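Local coordinates for BH1974 protein (Bacillus halodurans, PDB 3ON5), which probably helps supply the molybdenum cofactor to xanthine dehydrogenase, as XdhC does, and combines two antiparallel sheets with a Rossmann-type domain, at residues R36-I41 with M55-E60; I79-V84 with V117-V122; M20-L25 with H194-K199; Q88-V93 with G153-Y158; T75-K80 with V93-S98. One frame throughout, in Å; residues are numbered along the deposited sequence.

Contact 1. Residues R36-I41 with M55-E60; sequences RVMATI and MMLFQE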
# COMPACT_ATOMS: atom_id res chain seq x y z
N ARG A 36 21.84 -10.06 -3.73
CA ARG A 36 22.03 -8.61 -3.72
C ARG A 36 23.22 -8.21 -4.56
O ARG A 36 24.26 -8.87 -4.53
CB ARG A 36 22.21 -8.03 -2.32
CG ARG A 36 21.02 -8.04 -1.43
CD ARG A 36 21.36 -7.33 -0.11
NE ARG A 36 20.26 -7.41 0.86
CZ ARG A 36 20.12 -8.38 1.75
NH1 ARG A 36 21.02 -9.36 1.85
NH2 ARG A 36 19.08 -8.39 2.58
N VAL A 37 23.07 -7.09 -5.29
CA VAL A 37 24.13 -6.45 -6.07
C VAL A 37 24.33 -5.09 -5.43
O VAL A 37 23.37 -4.41 -5.09
CB VAL A 37 23.87 -6.41 -7.58
CG1 VAL A 37 24.93 -5.59 -8.31
CG2 VAL A 37 23.81 -7.81 -8.15
N MSE A 38 25.57 -4.76 -5.18
CA MSE A 38 25.92 -3.51 -4.56
C MSE A 38 26.38 -2.54 -5.63
O MSE A 38 27.27 -2.88 -6.41
CB MSE A 38 26.99 -3.77 -3.53
CG MSE A 38 27.23 -2.62 -2.62
SE MSE A 38 28.85 -3.03 -1.64
CE MSE A 38 28.58 -1.50 -0.32
N ALA A 39 25.74 -1.34 -5.68
CA ALA A 39 26.10 -0.26 -6.60
C ALA A 39 26.85 0.81 -5.86
O ALA A 39 26.40 1.25 -4.81
CB ALA A 39 24.87 0.32 -7.27
N THR A 40 28.02 1.21 -6.38
CA THR A 40 28.85 2.24 -5.75
C THR A 40 29.26 3.26 -6.81
O THR A 40 29.71 2.87 -7.89
CB THR A 40 30.08 1.59 -5.07
OG1 THR A 40 29.64 0.55 -4.20
CG2 THR A 40 30.91 2.58 -4.27
N ILE A 41 29.09 4.55 -6.49
CA ILE A 41 29.53 5.63 -7.38
C ILE A 41 31.04 5.77 -7.18
O ILE A 41 31.47 6.31 -6.16
CB ILE A 41 28.76 6.97 -7.17
CG1 ILE A 41 27.26 6.78 -7.32
CG2 ILE A 41 29.25 7.98 -8.17
CD1 ILE A 41 26.48 8.01 -6.95
N MSE A 55 26.59 4.61 -1.99
CA MSE A 55 26.21 3.23 -2.23
C MSE A 55 24.71 3.04 -2.21
O MSE A 55 23.94 3.85 -1.67
CB MSE A 55 26.84 2.31 -1.20
CG MSE A 55 28.31 2.18 -1.35
SE MSE A 55 29.02 1.44 0.26
CE MSE A 55 30.94 1.94 -0.12
N MSE A 56 24.31 1.91 -2.76
CA MSE A 56 22.95 1.49 -2.98
C MSE A 56 22.89 -0.02 -3.15
O MSE A 56 23.79 -0.60 -3.78
CB MSE A 56 22.49 2.21 -4.25
CG MSE A 56 21.09 2.00 -4.56
SE MSE A 56 20.72 2.84 -6.24
CE MSE A 56 18.79 2.33 -6.10
N LEU A 57 21.83 -0.65 -2.64
CA LEU A 57 21.66 -2.09 -2.75
C LEU A 57 20.52 -2.46 -3.67
O LEU A 57 19.40 -2.01 -3.48
CB LEU A 57 21.42 -2.71 -1.37
CG LEU A 57 22.63 -2.80 -0.45
CD1 LEU A 57 22.20 -3.13 0.97
CD2 LEU A 57 23.64 -3.84 -0.95
N PHE A 58 20.80 -3.30 -4.66
CA PHE A 58 19.80 -3.87 -5.56
C PHE A 58 19.54 -5.26 -5.08
O PHE A 58 20.46 -6.06 -4.94
CB PHE A 58 20.22 -3.83 -7.03
CG PHE A 58 20.24 -2.43 -7.59
CD1 PHE A 58 19.09 -1.86 -8.13
CD2 PHE A 58 21.41 -1.67 -7.55
CE1 PHE A 58 19.08 -0.56 -8.59
CE2 PHE A 58 21.41 -0.36 -8.03
CZ PHE A 58 20.24 0.19 -8.53
N GLN A 59 18.29 -5.52 -4.72
CA GLN A 59 17.87 -6.78 -4.14
C GLN A 59 16.93 -7.52 -5.07
O GLN A 59 16.28 -6.90 -5.93
CB GLN A 59 17.18 -6.53 -2.79
CG GLN A 59 18.02 -5.69 -1.83
CD GLN A 59 17.34 -5.47 -0.53
OE1 GLN A 59 17.94 -5.62 0.53
NE2 GLN A 59 16.05 -5.14 -0.57
N GLU A 60 16.86 -8.86 -4.88
CA GLU A 60 16.02 -9.76 -5.65
C GLU A 60 14.53 -9.45 -5.42
O GLU A 60 13.76 -9.50 -6.37
CB GLU A 60 16.31 -11.22 -5.28
CG GLU A 60 15.61 -12.15 -6.23
CD GLU A 60 15.82 -13.64 -6.07
OE1 GLU A 60 16.09 -14.08 -4.93
OE2 GLU A 60 15.58 -14.36 -7.05
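This contact is the antiparallel beta hairpin of strands 36-46 and 55-59, held by backbone bonds at Val37-Phe58 and Ala39-Met56. Val37 N donates to Phe58 O and Phe58 N returns to Val37 O, each at 2.8 Å. Ala39 N bonds Met56 O in the same way, while the return bond from Met56 N to Ala39 O is weak. The Ala39 methyl meets the edge of the Phe58 ring, with CB 3.6 Å from CE2 and in the ring plane. On this face Leu77, Thr78 and Ala81 of helix 73-87 pack on Phe58. The opposite face of the hairpin carries Arg36, Met38, Thr40, Met55, Leu57 and Gln59. Here Met55 CG runs alongside Thr40, 3.5 Å from Thr40 OG1, and both selenomethionines, Met38 and Met55, pack on Tyr196. Leu57 CD2 rests against Met38 CG at 4.1 Å. At the Arg36 end, two long side chains run side by side in the same direction. Arg36 is extended from CG to NE and donates NE-H to Gln59 OE1 at 2.9 Å, with an angle of 164° at the hydrogen. The amide oxygen lies in the guanidinium plane, although the two flat groups are turned 50° apart.

Contact 2. Residues I79-V84 with V117-V122; sequences IKAQKV and VLLEPV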
# COMPACT_ATOMS: atom_id res chain seq x y z
N ILE A 79 18.25 -3.72 -14.17
CA ILE A 79 18.44 -4.69 -15.24
C ILE A 79 19.91 -5.09 -15.25
O ILE A 79 20.21 -6.28 -15.31
CB ILE A 79 17.93 -4.12 -16.62
CG1 ILE A 79 16.39 -4.19 -16.74
CG2 ILE A 79 18.53 -4.89 -17.81
CD1 ILE A 79 15.55 -3.41 -15.74
N LYS A 80 20.83 -4.09 -15.16
CA LYS A 80 22.29 -4.34 -15.13
C LYS A 80 22.66 -5.22 -13.91
O LYS A 80 23.39 -6.20 -14.07
CB LYS A 80 23.08 -3.02 -15.10
CG LYS A 80 22.80 -2.02 -16.22
CD LYS A 80 23.41 -2.34 -17.57
CE LYS A 80 23.06 -1.22 -18.52
NZ LYS A 80 23.67 -1.37 -19.86
N ALA A 81 22.09 -4.91 -12.72
CA ALA A 81 22.29 -5.64 -11.47
C ALA A 81 21.88 -7.09 -11.60
O ALA A 81 22.58 -7.97 -11.12
CB ALA A 81 21.51 -4.99 -10.34
N GLN A 82 20.76 -7.35 -12.29
CA GLN A 82 20.21 -8.67 -12.54
C GLN A 82 21.20 -9.49 -13.40
O GLN A 82 21.41 -10.67 -13.12
CB GLN A 82 18.85 -8.48 -13.24
CG GLN A 82 17.83 -9.59 -13.04
CD GLN A 82 16.40 -9.07 -13.17
OE1 GLN A 82 16.11 -7.86 -13.10
NE2 GLN A 82 15.44 -9.99 -13.25
N LYS A 83 21.86 -8.84 -14.38
CA LYS A 83 22.87 -9.47 -15.26
C LYS A 83 24.13 -9.77 -14.47
O LYS A 83 24.64 -10.90 -14.56
CB LYS A 83 23.19 -8.58 -16.49
N VAL A 84 24.61 -8.79 -13.66
CA VAL A 84 25.79 -8.88 -12.79
C VAL A 84 25.62 -10.09 -11.83
O VAL A 84 26.56 -10.87 -11.68
CB VAL A 84 26.04 -7.55 -12.02
CG1 VAL A 84 27.02 -7.72 -10.86
CG2 VAL A 84 26.52 -6.46 -12.97
N VAL A 117 29.12 4.01 -12.16
CA VAL A 117 28.56 3.13 -11.13
C VAL A 117 29.22 1.76 -11.25
O VAL A 117 29.22 1.18 -12.33
CB VAL A 117 27.01 3.03 -11.25
CG1 VAL A 117 26.41 2.19 -10.13
CG2 VAL A 117 26.36 4.42 -11.29
N LEU A 118 29.79 1.25 -10.14
CA LEU A 118 30.39 -0.09 -10.09
C LEU A 118 29.42 -1.05 -9.40
O LEU A 118 29.10 -0.88 -8.21
CB LEU A 118 31.76 -0.09 -9.39
CG LEU A 118 32.40 -1.47 -9.08
CD1 LEU A 118 32.85 -2.19 -10.35
CD2 LEU A 118 33.57 -1.31 -8.18
N LEU A 119 28.97 -2.08 -10.15
CA LEU A 119 28.04 -3.10 -9.67
C LEU A 119 28.80 -4.37 -9.31
O LEU A 119 29.52 -4.91 -10.15
CB LEU A 119 26.97 -3.38 -10.75
CG LEU A 119 26.03 -2.22 -11.11
CD1 LEU A 119 25.50 -2.35 -12.49
CD2 LEU A 119 24.90 -2.11 -10.17
N GLU A 120 28.71 -4.80 -8.04
CA GLU A 120 29.38 -5.99 -7.49
C GLU A 120 28.39 -6.97 -6.92
O GLU A 120 27.57 -6.56 -6.09
CB GLU A 120 30.37 -5.61 -6.38
CG GLU A 120 31.62 -4.91 -6.86
CD GLU A 120 32.41 -4.35 -5.70
OE1 GLU A 120 31.88 -3.44 -5.02
OE2 GLU A 120 33.53 -4.85 -5.45
N PRO A 121 28.43 -8.27 -7.32
CA PRO A 121 27.48 -9.22 -6.70
C PRO A 121 27.91 -9.51 -5.27
O PRO A 121 29.07 -9.83 -5.03
CB PRO A 121 27.56 -10.45 -7.60
CG PRO A 121 28.85 -10.33 -8.34
CD PRO A 121 29.34 -8.93 -8.27
N VAL A 122 26.98 -9.33 -4.31
CA VAL A 122 27.28 -9.64 -2.91
C VAL A 122 27.24 -11.17 -2.80
O VAL A 122 26.20 -11.75 -2.46
CB VAL A 122 26.37 -8.94 -1.88
CG1 VAL A 122 26.78 -9.30 -0.45
CG2 VAL A 122 26.41 -7.43 -2.07
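Val84 and Leu119 point at each other from helix 73-87 and strand 113-121, and their side chains cross at about a right angle. Val84 CG2 rests on Leu119 CB at 3.8 Å. The other branch, CG1, touches Pro121 CD, two residues further along the strand, at 3.7 Å. Val84 and the proline ring also cross nearly perpendicularly. The valine torsion explains why the two methyls part: CG1 is anti to the backbone N (chi1 165°) and CG2 anti to the carbonyl carbon, which spreads them over Pro121 and Leu119. Leu119 reaches further back along the helix with its tip. Its CD1 lies 3.6 Å from Lys80 CB, and its CD2 lies 4.5 Å from Ala81 CB. Lys80 offers only the base of its chain to the leucine; a bend at chi2 leads the amine away. Glu120 points off the other face of the strand, where its carboxylate makes a salt bridge with Lys147. The side-chain contacts across the pair are apolar. The two axes approach to 8.3 Å at an angle of 40°. On the same side of the sheet, Leu77 of the helix adds to the cover of Leu119. This is helix 73-87 packed on one face of the antiparallel sheet, over strand 113-121.

Contact 3. Residues M20-L25 with H194-K199; sequences MSDIEL and HIYSPK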
# COMPACT_ATOMS: atom_id res chain seq x y z
N MSE A 20 20.90 5.04 2.94
CA MSE A 20 21.17 5.45 4.32
C MSE A 20 22.72 5.36 4.66
O MSE A 20 23.55 5.24 3.74
CB MSE A 20 20.35 4.58 5.29
N SER A 21 23.06 5.48 5.99
CA SER A 21 24.40 5.40 6.61
C SER A 21 25.10 4.09 6.27
O SER A 21 24.43 3.06 6.15
CB SER A 21 24.26 5.53 8.14
OG SER A 21 25.48 5.33 8.84
N ASP A 22 26.46 4.12 6.14
CA ASP A 22 27.26 2.94 5.83
C ASP A 22 26.91 1.76 6.78
O ASP A 22 26.63 0.67 6.28
CB ASP A 22 28.77 3.24 5.89
CG ASP A 22 29.37 4.02 4.73
OD1 ASP A 22 28.80 3.98 3.60
OD2 ASP A 22 30.47 4.60 4.91
N ILE A 23 26.87 1.99 8.12
CA ILE A 23 26.61 0.95 9.14
C ILE A 23 25.16 0.40 8.98
O ILE A 23 24.93 -0.78 9.23
CB ILE A 23 26.88 1.45 10.61
CG1 ILE A 23 26.98 0.27 11.63
CG2 ILE A 23 25.91 2.55 11.07
CD1 ILE A 23 27.60 0.57 13.05
N GLU A 24 24.21 1.23 8.55
CA GLU A 24 22.82 0.82 8.35
C GLU A 24 22.72 0.00 7.04
O GLU A 24 21.94 -0.95 6.98
CB GLU A 24 21.86 2.05 8.33
CG GLU A 24 21.96 3.02 9.52
CD GLU A 24 21.63 2.54 10.92
OE1 GLU A 24 22.26 1.57 11.39
OE2 GLU A 24 20.80 3.20 11.58
N LEU A 25 23.53 0.36 6.01
CA LEU A 25 23.56 -0.37 4.75
C LEU A 25 24.17 -1.74 4.94
O LEU A 25 23.61 -2.73 4.48
CB LEU A 25 24.33 0.42 3.70
CG LEU A 25 23.93 0.15 2.23
CD1 LEU A 25 22.64 0.91 1.84
CD2 LEU A 25 25.02 0.60 1.31
N HIS A 194 37.40 3.95 0.11
CA HIS A 194 36.28 4.37 0.93
C HIS A 194 36.52 3.97 2.37
O HIS A 194 36.92 2.83 2.62
CB HIS A 194 34.98 3.76 0.40
CG HIS A 194 33.78 4.15 1.19
ND1 HIS A 194 33.05 5.29 0.89
CD2 HIS A 194 33.23 3.56 2.28
CE1 HIS A 194 32.08 5.35 1.79
NE2 HIS A 194 32.15 4.32 2.64
N ILE A 195 36.23 4.87 3.31
CA ILE A 195 36.40 4.57 4.72
C ILE A 195 35.06 4.30 5.33
O ILE A 195 34.15 5.13 5.27
CB ILE A 195 37.15 5.69 5.49
CG1 ILE A 195 38.50 6.02 4.81
CG2 ILE A 195 37.32 5.30 6.98
CD1 ILE A 195 39.26 7.15 5.38
N TYR A 196 34.96 3.12 5.93
CA TYR A 196 33.78 2.72 6.66
C TYR A 196 33.96 3.16 8.07
O TYR A 196 34.87 2.65 8.72
CB TYR A 196 33.55 1.21 6.54
CG TYR A 196 33.10 0.75 5.17
CD1 TYR A 196 31.75 0.76 4.81
CD2 TYR A 196 34.02 0.22 4.27
CE1 TYR A 196 31.33 0.28 3.57
CE2 TYR A 196 33.61 -0.26 3.02
CZ TYR A 196 32.26 -0.22 2.67
OH TYR A 196 31.88 -0.72 1.45
N SER A 197 33.22 4.18 8.52
CA SER A 197 33.43 4.59 9.93
C SER A 197 32.18 4.37 10.78
O SER A 197 31.08 4.31 10.23
CB SER A 197 33.84 6.05 10.02
OG SER A 197 35.23 6.23 9.79
N PRO A 198 32.30 4.26 12.12
CA PRO A 198 31.08 4.13 12.94
C PRO A 198 30.33 5.47 13.01
O PRO A 198 30.83 6.52 12.59
CB PRO A 198 31.61 3.68 14.31
CG PRO A 198 33.10 3.47 14.15
CD PRO A 198 33.51 4.30 12.98
N LYS A 199 29.11 5.44 13.53
CA LYS A 199 28.28 6.63 13.66
C LYS A 199 28.93 7.72 14.55
O LYS A 199 29.57 7.43 15.55
CB LYS A 199 26.91 6.27 14.26
CG LYS A 199 25.96 5.62 13.29
CD LYS A 199 24.63 5.38 13.94
CE LYS A 199 23.60 4.90 12.96
NZ LYS A 199 22.29 4.70 13.64
O HOH W 1 28.33 4.37 9.76
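This is a polar surface contact between the start of helix 22-30 and the end of strand 191-196, where Asp22 meets His194 and Glu24 meets Lys199. His194 NE2 donates to Asp22 OD2 at 2.8 Å, with an angle of 155° at the hydrogen. The oxygen lies close to the imidazole plane and is met on the syn side, but 33° out of the carboxylate plane. The side chains come from opposite directions, with carboxylate and ring planes 73° apart. The imidazole turns its CD2 edge to the face of the Tyr196 ring, over its centre. Asp22 CB touches Tyr196 CD1 at 4.0 Å. Lys199 reaches across the first turn of the helix, its chain extended beyond CG. Its CG passes Ile23 CG2 at 3.8 Å, crossing at about a right angle. Its NZ then reaches Glu24 OE2 at 3.0 Å from above the carboxylate plane, forming a salt bridge. A water bonds to OG of N-cap residue Ser21, accepts from Ile23 N and donates to Ser197 O at 2.8 Å. A His-carboxylate hydrogen bond, a bridging water and a salt bridge join a helix N-terminus to the link between the central antiparallel sheet and the parallel Rossmann sheet.

Contact 4. Residues Q88-V93 with G153-Y158; sequences QLPRTV and GAVLEY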
# COMPACT_ATOMS: atom_id res chain seq x y z
N GLN A 88 27.76 -13.29 -12.17
CA GLN A 88 28.53 -13.30 -10.92
C GLN A 88 29.88 -12.61 -11.21
O GLN A 88 30.94 -13.08 -10.82
CB GLN A 88 28.66 -14.74 -10.38
CG GLN A 88 28.76 -14.85 -8.87
CD GLN A 88 27.51 -14.50 -8.09
OE1 GLN A 88 27.58 -14.11 -6.93
NE2 GLN A 88 26.35 -14.65 -8.66
N LEU A 89 29.80 -11.49 -11.96
CA LEU A 89 30.94 -10.70 -12.41
C LEU A 89 30.67 -9.18 -12.29
O LEU A 89 29.73 -8.68 -12.91
CB LEU A 89 31.25 -11.06 -13.87
CG LEU A 89 32.37 -10.29 -14.57
CD1 LEU A 89 33.75 -10.67 -14.02
CD2 LEU A 89 32.35 -10.56 -16.04
N PRO A 90 31.53 -8.44 -11.55
CA PRO A 90 31.34 -6.99 -11.42
C PRO A 90 31.45 -6.27 -12.76
O PRO A 90 32.08 -6.76 -13.70
CB PRO A 90 32.49 -6.56 -10.50
CG PRO A 90 32.83 -7.77 -9.75
CD PRO A 90 32.68 -8.87 -10.75
N ARG A 91 30.85 -5.07 -12.81
CA ARG A 91 30.74 -4.24 -14.00
C ARG A 91 30.76 -2.76 -13.64
O ARG A 91 30.23 -2.38 -12.58
CB ARG A 91 29.40 -4.60 -14.68
CG ARG A 91 29.11 -3.93 -15.98
CD ARG A 91 27.70 -4.22 -16.47
NE ARG A 91 27.48 -5.63 -16.78
CZ ARG A 91 26.53 -6.08 -17.61
NH1 ARG A 91 25.75 -5.22 -18.25
NH2 ARG A 91 26.40 -7.38 -17.83
N THR A 92 31.34 -1.93 -14.51
CA THR A 92 31.29 -0.47 -14.38
C THR A 92 30.37 0.06 -15.47
O THR A 92 30.55 -0.26 -16.66
CB THR A 92 32.67 0.18 -14.40
OG1 THR A 92 33.47 -0.39 -13.38
CG2 THR A 92 32.58 1.68 -14.15
N VAL A 93 29.34 0.82 -15.07
CA VAL A 93 28.39 1.39 -16.01
C VAL A 93 28.55 2.90 -15.93
O VAL A 93 28.59 3.44 -14.83
CB VAL A 93 26.93 0.92 -15.78
CG1 VAL A 93 26.03 1.35 -16.94
CG2 VAL A 93 26.86 -0.60 -15.62
N GLY A 153 36.85 -2.48 -16.19
CA GLY A 153 36.01 -1.96 -15.12
C GLY A 153 35.57 -2.99 -14.09
O GLY A 153 34.76 -2.66 -13.22
N ALA A 154 36.06 -4.24 -14.19
CA ALA A 154 35.70 -5.27 -13.21
C ALA A 154 36.59 -5.14 -11.94
O ALA A 154 37.45 -4.26 -11.89
CB ALA A 154 35.84 -6.65 -13.83
N VAL A 155 36.36 -5.97 -10.92
CA VAL A 155 37.17 -5.83 -9.70
C VAL A 155 38.20 -6.96 -9.69
O VAL A 155 37.84 -8.14 -9.67
CB VAL A 155 36.35 -5.77 -8.39
CG1 VAL A 155 37.22 -5.43 -7.19
CG2 VAL A 155 35.22 -4.76 -8.51
N LEU A 156 39.48 -6.59 -9.73
CA LEU A 156 40.58 -7.53 -9.69
C LEU A 156 40.82 -8.01 -8.26
O LEU A 156 40.89 -9.21 -8.01
CB LEU A 156 41.86 -6.89 -10.25
CG LEU A 156 41.87 -6.51 -11.72
CD1 LEU A 156 43.07 -5.64 -12.02
CD2 LEU A 156 41.84 -7.72 -12.62
N GLU A 157 40.96 -7.05 -7.33
CA GLU A 157 41.20 -7.27 -5.91
C GLU A 157 40.49 -6.27 -5.05
O GLU A 157 40.21 -5.17 -5.51
CB GLU A 157 42.68 -7.17 -5.59
CG GLU A 157 43.59 -8.20 -6.19
CD GLU A 157 45.01 -7.84 -5.84
OE1 GLU A 157 45.42 -8.12 -4.69
OE2 GLU A 157 45.66 -7.15 -6.66
N TYR A 158 40.29 -6.61 -3.78
CA TYR A 158 39.69 -5.70 -2.82
C TYR A 158 40.13 -6.12 -1.43
O TYR A 158 40.34 -7.31 -1.17
CB TYR A 158 38.16 -5.62 -2.94
CG TYR A 158 37.36 -6.87 -2.62
CD1 TYR A 158 37.02 -7.17 -1.30
CD2 TYR A 158 36.80 -7.64 -3.63
CE1 TYR A 158 36.21 -8.26 -1.00
CE2 TYR A 158 35.98 -8.73 -3.34
CZ TYR A 158 35.67 -9.02 -2.02
OH TYR A 158 34.86 -10.08 -1.72
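The backbones of 88-93 and 153-158 come together over a short length, with the CA atoms of Pro90 and Ala154 5.0 Å apart and those of Thr92 and Gly153 equally close. Gly153 has a positive phi of 107°, and with no side chain it lets Thr92 come right up to its backbone. The Thr92 hydroxyl donates to Gly153 O, with OG1 2.6 Å from that oxygen. OG1 lies in the carbonyl plane and meets a lone pair of Gly153 O, at a C=O...OG1 angle of 121°. The threonine torsion sets this up: OG1 is anti to the carbonyl carbon and beside the backbone N (chi1 -56°), while CG2 takes the place anti to the N. This is the one hydrogen bond between the two segments. It ties strand 91-96, the outermost strand of the five-stranded sheet within this chain, to the turn that leads into strand 155-161 of the second antiparallel sheet. Just beyond, Leu156 and Glu157 both face Lys148 in a classic beta bulge, which breaks that strand. Apart from that bond, Pro90 and Val155 make an apolar contact, crossing at about a right angle. Val155 CG2 sits 3.8 Å from Pro90 CB and 4.0 Å from Pro90 CG, so it lies against the CB-CG bond. Glu120 also packs on Val155. Separately, the Ala154 methyl, CB, comes to Pro90 O at 3.8 Å. Arg91 points away from this partner, toward helix 73-87, where its side chain lies on Lys80, Lys83 and Val84.

Contact 5. Residues T75-K80 with V93-S98; sequences TDLTIK and VVYDLS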
# COMPACT_ATOMS: atom_id res chain seq x y z
N THR A 75 16.20 2.46 -12.75
CA THR A 75 15.40 1.57 -13.58
C THR A 75 16.34 0.74 -14.48
O THR A 75 16.09 -0.46 -14.66
CB THR A 75 14.39 2.40 -14.39
OG1 THR A 75 13.74 3.35 -13.52
CG2 THR A 75 13.34 1.53 -15.07
N ASP A 76 17.41 1.37 -15.03
CA ASP A 76 18.39 0.70 -15.90
C ASP A 76 19.36 -0.16 -15.07
O ASP A 76 19.65 -1.30 -15.46
CB ASP A 76 19.18 1.71 -16.75
CG ASP A 76 20.09 1.07 -17.79
OD1 ASP A 76 19.59 0.26 -18.61
OD2 ASP A 76 21.29 1.40 -17.81
N LEU A 77 19.84 0.37 -13.94
CA LEU A 77 20.73 -0.35 -13.03
C LEU A 77 20.11 -1.67 -12.59
O LEU A 77 20.80 -2.67 -12.60
CB LEU A 77 21.07 0.49 -11.81
CG LEU A 77 22.07 1.61 -12.00
CD1 LEU A 77 22.21 2.44 -10.73
CD2 LEU A 77 23.42 1.06 -12.41
N THR A 78 18.79 -1.68 -12.30
CA THR A 78 18.06 -2.87 -11.86
C THR A 78 18.28 -4.03 -12.86
O THR A 78 18.50 -5.17 -12.44
CB THR A 78 16.59 -2.53 -11.71
OG1 THR A 78 16.46 -1.63 -10.61
CG2 THR A 78 15.74 -3.75 -11.43
N ILE A 79 18.25 -3.72 -14.17
CA ILE A 79 18.44 -4.69 -15.24
C ILE A 79 19.91 -5.09 -15.25
O ILE A 79 20.21 -6.28 -15.31
CB ILE A 79 17.93 -4.12 -16.62
CG1 ILE A 79 16.39 -4.19 -16.74
CG2 ILE A 79 18.53 -4.89 -17.81
CD1 ILE A 79 15.55 -3.41 -15.74
N LYS A 80 20.83 -4.09 -15.16
CA LYS A 80 22.29 -4.34 -15.13
C LYS A 80 22.66 -5.22 -13.91
O LYS A 80 23.39 -6.20 -14.07
CB LYS A 80 23.08 -3.02 -15.10
CG LYS A 80 22.80 -2.02 -16.22
CD LYS A 80 23.41 -2.34 -17.57
CE LYS A 80 23.06 -1.22 -18.52
NZ LYS A 80 23.67 -1.37 -19.86
N VAL A 93 29.34 0.82 -15.07
CA VAL A 93 28.39 1.39 -16.01
C VAL A 93 28.55 2.90 -15.93
O VAL A 93 28.59 3.44 -14.83
CB VAL A 93 26.93 0.92 -15.78
CG1 VAL A 93 26.03 1.35 -16.94
CG2 VAL A 93 26.86 -0.60 -15.62
N VAL A 94 28.70 3.56 -17.08
CA VAL A 94 28.85 5.01 -17.15
C VAL A 94 27.53 5.59 -17.66
O VAL A 94 26.97 5.10 -18.65
CB VAL A 94 30.06 5.48 -17.99
CG1 VAL A 94 30.22 6.99 -17.91
CG2 VAL A 94 31.34 4.80 -17.51
N TYR A 95 27.03 6.62 -16.96
CA TYR A 95 25.79 7.29 -17.29
C TYR A 95 25.97 8.76 -17.57
O TYR A 95 26.32 9.50 -16.65
CB TYR A 95 24.80 7.13 -16.15
CG TYR A 95 24.24 5.75 -16.01
CD1 TYR A 95 23.13 5.35 -16.75
CD2 TYR A 95 24.77 4.85 -15.08
CE1 TYR A 95 22.58 4.08 -16.60
CE2 TYR A 95 24.23 3.58 -14.92
CZ TYR A 95 23.14 3.20 -15.69
OH TYR A 95 22.59 1.95 -15.58
N ASP A 96 25.67 9.20 -18.80
CA ASP A 96 25.63 10.64 -19.08
C ASP A 96 24.27 11.12 -18.60
O ASP A 96 23.27 10.84 -19.27
CB ASP A 96 25.88 10.97 -20.57
CG ASP A 96 26.03 12.45 -20.86
OD1 ASP A 96 26.10 13.26 -19.88
OD2 ASP A 96 26.15 12.81 -22.06
N LEU A 97 24.19 11.75 -17.42
CA LEU A 97 22.90 12.12 -16.84
C LEU A 97 22.18 13.23 -17.61
O LEU A 97 20.97 13.35 -17.48
CB LEU A 97 23.06 12.56 -15.38
CG LEU A 97 23.66 11.48 -14.43
CD1 LEU A 97 23.68 11.99 -12.99
CD2 LEU A 97 22.89 10.16 -14.49
N SER A 98 22.91 14.00 -18.44
CA SER A 98 22.36 15.08 -19.26
C SER A 98 21.58 14.53 -20.47
O SER A 98 20.44 14.92 -20.69
CB SER A 98 23.49 16.00 -19.72
OG SER A 98 24.49 15.31 -20.45
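The tight part of this contact is the phenol end of Tyr95, which is inserted between Asp76 and Leu77 of helix 73-87. Tyr95 OH donates to Asp76 OD2 at 2.6 Å. The oxygen is met on its anti side, 28° out of the carboxylate plane, and the carboxylate stands nearly perpendicular to the ring at 87°. Asp76 gets there with CG anti to its own backbone N (chi1 -173°), which swings the carboxylate toward the strand. Leu77 holds the other edge of the ring. Its CD2 lies 3.6 Å from Tyr95 CE2 and 3.4 Å from Tyr95 OH. The hydroxyl thus has a charged acceptor on the CE1 side and a methyl on the CE2 side, which would restrict movement of the ring. Tyr95 is buried, and so is Leu77. Contact thins out toward Lys80 and Val93. Lys80 runs past Tyr95 in the opposite direction, with its CG 4.0 Å from Tyr95 OH. Further out, Lys80 CE only grazes Val93 CG1 at 4.2 Å, and both residues are partly exposed. The backbones themselves stay well apart, with axes 11.2 Å at closest and running nearly antiparallel, so the long tyrosine spans the gap. Leu73 and Leu103 also pack on Tyr95. Leu77 continues inward to Val117 and Phe58, and Ala81 of the same helix packs on Val37, which places helix 73-87 over strands 91-96, 113-121, 36-46 and 55-59 of one antiparallel sheet.

Contacts 1, 2, 4 and 5 all reach the five-stranded antiparallel sheet, ordered 64-65, 55-59, 36-46, 113-121, 91-96. Contacts 1 and 2 have centres 7 Å apart and meet through the paired strands 36-46 and 113-121. Contacts 2 and 5 share helix 73-87, which lies on this sheet. Contacts 4 and 5 share strand 91-96, with centres 16 Å apart. Contact 4 joins that sheet to the four-stranded one. Along the chain contact 1 closes before contacts 2, 4 and 5 open, and contact 4 alternates with 2 and 5. Contact 3, about 24 Å from contact 5 by centres, encloses all the others. It ties the N-terminal helix to the segment leading into the parallel Rossmann sheet.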